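Side-chain contacts in nitrate transport protein (Parabacteroides distasonis, PDB 3HN0), which probably binds nitrate or a related small solute as the substrate-binding component of an ABC transporter: residues 84-89 against 110-115; 134-139 against 154-159. All coordinates share one frame; numbering follows the deposited sequence. Where two conformers were deposited one is given.

Interaction 1. Residues 84-89 against 110-115; sequences GTLYLV and ILTRYY
Thr-112 OG1 has two kinds of neighbour: it is hydrogen-bonded to the carbonyl oxygen of Pro-108, one turn earlier in its own helix, and it meets the methyl Leu-86 CD2 at 3.6 Å in one of the two conformers deposited for that leucine, for which its contacts hold. The contact lies in the smaller lobe of what is probably a two-lobed periplasmic-binding-protein fold, where helix 107-119 packs on one face of the three-stranded antiparallel sheet whose central strand is 87-90. The Thr-112 hydroxyl sits beside its backbone N (chi1 -62°), which turns it back to Pro-108, and its side chain crosses that of Leu-86 at about a right angle. The same CD2 of Leu-86 lies 4.3 Å from Leu-111 CB. No hydrogen bond joins the two segments; they meet by van der Waals packing, of methyls on a hydroxyl, a methylene and an aromatic ring. Val-148 of strand 146-149 touches both Leu-86 and Thr-112, while Ala-168 of strand 165-169 touches both Leu-88 and Tyr-115. One turn beyond Leu-111, the aromatic ring of Tyr-115 extends toward the sheet, and Leu-88 CD2 comes within 4.3 Å of its CE2.

Interaction 2. Residues 134-139 against 154-159; sequences EITQGI and LSIALR
Thr-136 and Ala-157 face each other where the two helices come nearest, their CA atoms 5.7 Å apart. The apolar contacts converge on small groups. Thr-136 CG2 reaches across to two methyls, Ile-156 CG2 at 4.0 Å and Ala-157 CB at 4.1 Å. With OG1 beside the backbone N (chi1 -60°), CG2 is the branch anti to it and points to the neighbouring helix. The Thr-136 and Ile-156 side chains cross at about a right angle, meeting through one methyl of each. Ala-157 CB is approached a second time, by Ile-139 CD1 at 4.2 Å; seen from this methyl, Thr-136 CG2 and Ile-139 CD1 lie nearly at right angles to each other. The two helices run almost parallel, with an angle of 7° and an axis separation of 9.7 Å. They are joined in sequence through strand 146-149, as successive elements of an alpha-beta-alpha unit, and pack side by side over one face of the antiparallel sheet of the smaller lobe. Leu-149 of that strand touches both Thr-136 and Ala-157, filling in beneath the pair. Polar interactions stay within each helix or turn to other parts of the fold, and none bridges the segments. Thr-136 OG1 is hydrogen-bonded to the carbonyl oxygen of Ala-132, one turn back, which satisfies the hydroxyl of this buried residue. Ser-155 OG hydrogen-bonds to Glu-151 and also to Ser-236, linking helix 153-160 with helix 234-240.

From the N terminus, the chain completes most of the seven-stranded sheet before 84-89 carries it into the smaller lobe. Interaction 1 then closes the loop that returns as helix 107-119. Interaction 2 opens only after this, closing a shorter loop through strand 146-149; the two follow in series and neither nest nor cross. They meet at residues 86-89, the start of strand 87-90 and the residue before it, whose alternating side chains serve opposite faces of the three-stranded sheet: Leu-86 and Leu-88 point to helix 107-119, whereas Tyr-87 and Val-89 turn to the helix pair. On that second face Tyr-87 CD1 packs 3.5 Å from Leu-154 CD2, and Val-89 CG2 lies 4.1 Å from Ile-139 CD1.

Interaction 1. Residues 84-89 against 110-115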
loop_
_atom_site.group_PDB
_atom_site.type_symbol
_atom_site.label_atom_id
_atom_site.label_comp_id
_atom_site.label_asym_id
_atom_site.label_seq_id
_atom_site.Cartn_x
_atom_site.Cartn_y
_atom_site.Cartn_z
ATOM N N GLY A 84 -6.881 -7.683 0.272
ATOM C CA GLY A 84 -7.885 -7.125 1.193
ATOM C C GLY A 84 -8.569 -8.255 1.937
ATOM O O GLY A 84 -9.531 -8.848 1.460
ATOM N N THR A 85 -8.049 -8.625 3.100
ATOM C CA THR A 85 -8.625 -9.736 3.803
ATOM C C THR A 85 -9.222 -9.446 5.160
ATOM O O THR A 85 -10.007 -10.255 5.659
ATOM C CB THR A 85 -7.612 -10.912 3.929
ATOM O OG1 THR A 85 -6.575 -10.559 4.801
ATOM C CG2 THR A 85 -7.002 -11.239 2.610
ATOM N N LEU A 86 -8.843 -8.333 5.785
ATOM C CA LEU A 86 -9.271 -8.109 7.155
ATOM C C LEU A 86 -9.730 -6.673 7.382
ATOM O O LEU A 86 -9.014 -5.706 7.112
ATOM C CB LEU A 86 -8.155 -8.511 8.116
ATOM C CG LEU A 86 -8.631 -8.791 9.531
ATOM C CD1 LEU A 86 -9.531 -10.088 9.547
ATOM C CD2 LEU A 86 -7.435 -8.891 10.464
ATOM N N TYR A 87 -10.970 -6.564 7.876
ATOM C CA TYR A 87 -11.550 -5.296 8.202
ATOM C C TYR A 87 -12.155 -5.267 9.586
ATOM O O TYR A 87 -12.625 -6.275 10.081
ATOM C CB TYR A 87 -12.614 -4.946 7.159
ATOM C CG TYR A 87 -12.071 -4.677 5.805
ATOM C CD1 TYR A 87 -11.808 -5.736 4.916
ATOM C CD2 TYR A 87 -11.796 -3.367 5.371
ATOM C CE1 TYR A 87 -11.285 -5.507 3.642
ATOM C CE2 TYR A 87 -11.258 -3.156 4.095
ATOM C CZ TYR A 87 -11.021 -4.219 3.240
ATOM O OH TYR A 87 -10.510 -3.996 1.975
ATOM N N LEU A 88 -12.101 -4.120 10.257
ATOM C CA LEU A 88 -12.738 -3.976 11.561
ATOM C C LEU A 88 -14.132 -3.415 11.378
ATOM O O LEU A 88 -14.299 -2.391 10.703
ATOM C CB LEU A 88 -11.935 -2.989 12.399
ATOM C CG LEU A 88 -12.398 -2.626 13.811
ATOM C CD1 LEU A 88 -12.413 -3.846 14.715
ATOM C CD2 LEU A 88 -11.454 -1.522 14.313
ATOM N N VAL A 89 -15.117 -4.028 12.025
ATOM C CA VAL A 89 -16.488 -3.546 11.999
ATOM C C VAL A 89 -16.959 -3.256 13.427
ATOM O O VAL A 89 -16.554 -3.926 14.370
ATOM C CB VAL A 89 -17.438 -4.562 11.321
ATOM C CG1 VAL A 89 -17.058 -4.743 9.858
ATOM C CG2 VAL A 89 -17.435 -5.962 12.047
ATOM N N ILE A 110 -3.041 -12.155 14.764
ATOM C CA ILE A 110 -1.779 -11.418 14.830
ATOM C C ILE A 110 -1.882 -10.015 14.227
ATOM O O ILE A 110 -1.441 -9.037 14.835
ATOM C CB ILE A 110 -0.619 -12.202 14.215
ATOM C CG1 ILE A 110 -0.345 -13.471 15.022
ATOM C CG2 ILE A 110 0.656 -11.289 14.166
ATOM C CD1 ILE A 110 0.243 -14.647 14.221
ATOM N N LEU A 111 -2.513 -9.914 13.058
ATOM C CA LEU A 111 -2.688 -8.627 12.398
ATOM C C LEU A 111 -3.602 -7.682 13.170
ATOM O O LEU A 111 -3.421 -6.451 13.124
ATOM C CB LEU A 111 -3.158 -8.796 10.945
ATOM C CG LEU A 111 -2.065 -9.424 10.022
ATOM C CD1 LEU A 111 -2.509 -9.387 8.555
ATOM C CD2 LEU A 111 -0.700 -8.767 10.193
ATOM N N THR A 112 -4.589 -8.227 13.852
ATOM C CA THR A 112 -5.466 -7.405 14.670
ATOM C C THR A 112 -4.642 -6.876 15.843
ATOM O O THR A 112 -4.690 -5.697 16.143
ATOM C CB THR A 112 -6.690 -8.225 15.164
ATOM O OG1 THR A 112 -7.437 -8.659 14.007
ATOM C CG2 THR A 112 -7.600 -7.391 16.047
ATOM N N ARG A 113 -3.856 -7.744 16.464
ATOM C CA ARG A 113 -3.013 -7.289 17.573
ATOM C C ARG A 113 -2.023 -6.223 17.100
ATOM O O ARG A 113 -1.808 -5.224 17.771
ATOM C CB ARG A 113 -2.304 -8.479 18.220
ATOM C CG ARG A 113 -3.248 -9.315 19.096
ATOM C CD ARG A 113 -2.457 -10.324 19.901
ATOM N NE ARG A 113 -2.402 -11.622 19.247
ATOM C CZ ARG A 113 -1.384 -12.474 19.310
ATOM N NH1 ARG A 113 -0.263 -12.159 19.954
ATOM N NH2 ARG A 113 -1.486 -13.650 18.695
ATOM N N TYR A 114 -1.479 -6.401 15.892
ATOM C CA TYR A 114 -0.553 -5.420 15.355
ATOM C C TYR A 114 -1.208 -4.049 15.156
ATOM O O TYR A 114 -0.639 -2.978 15.488
ATOM C CB TYR A 114 0.028 -5.942 14.036
ATOM C CG TYR A 114 0.816 -4.888 13.305
ATOM C CD1 TYR A 114 2.062 -4.486 13.772
ATOM C CD2 TYR A 114 0.319 -4.275 12.121
ATOM C CE1 TYR A 114 2.791 -3.514 13.129
ATOM C CE2 TYR A 114 1.063 -3.277 11.471
ATOM C CZ TYR A 114 2.303 -2.911 11.990
ATOM O OH TYR A 114 3.075 -1.943 11.381
ATOM N N TYR A 115 -2.394 -4.084 14.547
ATOM C CA TYR A 115 -3.163 -2.875 14.287
ATOM C C TYR A 115 -3.501 -2.139 15.590
ATOM O O TYR A 115 -3.318 -0.952 15.673
ATOM C CB TYR A 115 -4.471 -3.216 13.529
ATOM C CG TYR A 115 -5.361 -2.019 13.363
ATOM C CD1 TYR A 115 -5.136 -1.114 12.345
ATOM C CD2 TYR A 115 -6.408 -1.778 14.246
ATOM C CE1 TYR A 115 -5.941 0.024 12.207
ATOM C CE2 TYR A 115 -7.215 -0.637 14.095
ATOM C CZ TYR A 115 -6.959 0.230 13.073
ATOM O OH TYR A 115 -7.716 1.356 12.902
#

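Interaction 2. Residues 134-139 against 154-159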
loop_
_atom_site.group_PDB
_atom_site.type_symbol
_atom_site.label_atom_id
_atom_site.label_comp_id
_atom_site.label_asym_id
_atom_site.label_seq_id
_atom_site.Cartn_x
_atom_site.Cartn_y
_atom_site.Cartn_z
ATOM N N GLU A 134 -18.968 -17.835 12.591
ATOM C CA GLU A 134 -19.455 -17.792 13.955
ATOM C C GLU A 134 -19.525 -16.373 14.501
ATOM O O GLU A 134 -20.494 -16.028 15.192
ATOM C CB GLU A 134 -18.597 -18.625 14.879
ATOM C CG GLU A 134 -18.909 -20.155 14.695
ATOM C CD GLU A 134 -17.839 -21.056 15.308
ATOM O OE1 GLU A 134 -16.707 -20.602 15.528
ATOM O OE2 GLU A 134 -18.131 -22.248 15.546
ATOM N N ILE A 135 -18.501 -15.591 14.198
ATOM C CA ILE A 135 -18.470 -14.158 14.520
ATOM C C ILE A 135 -19.645 -13.436 13.865
ATOM O O ILE A 135 -20.289 -12.613 14.512
ATOM C CB ILE A 135 -17.152 -13.484 14.130
ATOM C CG1 ILE A 135 -16.046 -13.942 15.103
ATOM C CG2 ILE A 135 -17.289 -11.913 14.193
ATOM C CD1 ILE A 135 -14.721 -13.338 14.876
ATOM N N THR A 136 -19.919 -13.747 12.600
ATOM C CA THR A 136 -21.024 -13.087 11.872
ATOM C C THR A 136 -22.335 -13.369 12.596
ATOM O O THR A 136 -23.145 -12.480 12.852
ATOM C CB THR A 136 -21.089 -13.573 10.406
ATOM O OG1 THR A 136 -19.841 -13.263 9.741
ATOM C CG2 THR A 136 -22.253 -12.905 9.662
ATOM N N GLN A 137 -22.551 -14.633 12.926
ATOM C CA GLN A 137 -23.750 -15.005 13.636
ATOM C C GLN A 137 -23.826 -14.292 14.999
ATOM O O GLN A 137 -24.899 -13.868 15.418
ATOM C CB GLN A 137 -23.742 -16.535 13.775
ATOM C CG GLN A 137 -24.846 -17.047 14.528
ATOM C CD GLN A 137 -26.106 -16.597 13.922
ATOM O OE1 GLN A 137 -26.217 -16.552 12.685
ATOM N NE2 GLN A 137 -27.050 -16.177 14.760
ATOM N N GLY A 138 -22.704 -14.218 15.726
ATOM C CA GLY A 138 -22.632 -13.513 16.994
ATOM C C GLY A 138 -23.016 -12.046 16.844
ATOM O O GLY A 138 -23.688 -11.491 17.690
ATOM N N ILE A 139 -22.623 -11.432 15.744
ATOM C CA ILE A 139 -23.013 -10.030 15.509
ATOM C C ILE A 139 -24.549 -9.953 15.356
ATOM O O ILE A 139 -25.221 -9.184 16.042
ATOM C CB ILE A 139 -22.338 -9.447 14.227
ATOM C CG1 ILE A 139 -20.841 -9.314 14.419
ATOM C CG2 ILE A 139 -23.001 -8.066 13.862
ATOM C CD1 ILE A 139 -20.032 -8.932 13.170
ATOM N N LEU A 154 -18.048 -10.472 5.905
ATOM C CA LEU A 154 -18.106 -9.014 6.060
ATOM C C LEU A 154 -19.364 -8.442 5.399
ATOM O O LEU A 154 -20.130 -7.705 6.007
ATOM C CB LEU A 154 -16.866 -8.382 5.447
ATOM C CG LEU A 154 -16.708 -6.853 5.485
ATOM C CD1 LEU A 154 -16.900 -6.290 6.886
ATOM C CD2 LEU A 154 -15.285 -6.428 4.903
ATOM N N SER A 155 -19.550 -8.786 4.129
ATOM C CA SER A 155 -20.700 -8.307 3.353
ATOM C C SER A 155 -22.020 -8.771 3.952
ATOM O O SER A 155 -23.000 -8.004 4.039
ATOM C CB SER A 155 -20.598 -8.796 1.899
ATOM O OG SER A 155 -19.514 -8.164 1.240
ATOM N N ILE A 156 -22.036 -10.028 4.362
ATOM C CA ILE A 156 -23.268 -10.620 4.965
ATOM C C ILE A 156 -23.628 -9.889 6.275
ATOM O O ILE A 156 -24.796 -9.547 6.522
ATOM C CB ILE A 156 -23.053 -12.123 5.214
ATOM C CG1 ILE A 156 -22.928 -12.850 3.872
ATOM C CG2 ILE A 156 -24.178 -12.723 6.120
ATOM C CD1 ILE A 156 -22.393 -14.269 4.018
ATOM N N ALA A 157 -22.624 -9.633 7.117
ATOM C CA ALA A 157 -22.824 -8.935 8.376
ATOM C C ALA A 157 -23.314 -7.516 8.137
ATOM O O ALA A 157 -24.240 -7.058 8.787
ATOM C CB ALA A 157 -21.493 -8.901 9.181
ATOM N N LEU A 158 -22.682 -6.838 7.189
ATOM C CA LEU A 158 -23.074 -5.461 6.820
ATOM C C LEU A 158 -24.505 -5.387 6.261
ATOM O O LEU A 158 -25.227 -4.427 6.546
ATOM C CB LEU A 158 -22.068 -4.853 5.824
ATOM C CG LEU A 158 -20.694 -4.511 6.425
ATOM C CD1 LEU A 158 -19.720 -4.170 5.297
ATOM C CD2 LEU A 158 -20.786 -3.377 7.438
ATOM N N ARG A 159 -24.904 -6.386 5.481
ATOM C CA ARG A 159 -26.239 -6.455 4.895
ATOM C C ARG A 159 -27.274 -6.721 5.999
ATOM O O ARG A 159 -28.307 -6.067 6.098
ATOM C CB ARG A 159 -26.252 -7.606 3.884
ATOM C CG ARG A 159 -27.429 -7.667 2.940
ATOM C CD ARG A 159 -27.042 -8.428 1.660
ATOM N NE ARG A 159 -27.046 -9.874 1.869
ATOM C CZ ARG A 159 -25.970 -10.658 1.878
ATOM N NH1 ARG A 159 -24.734 -10.159 1.661
ATOM N NH2 ARG A 159 -26.160 -11.959 2.075
#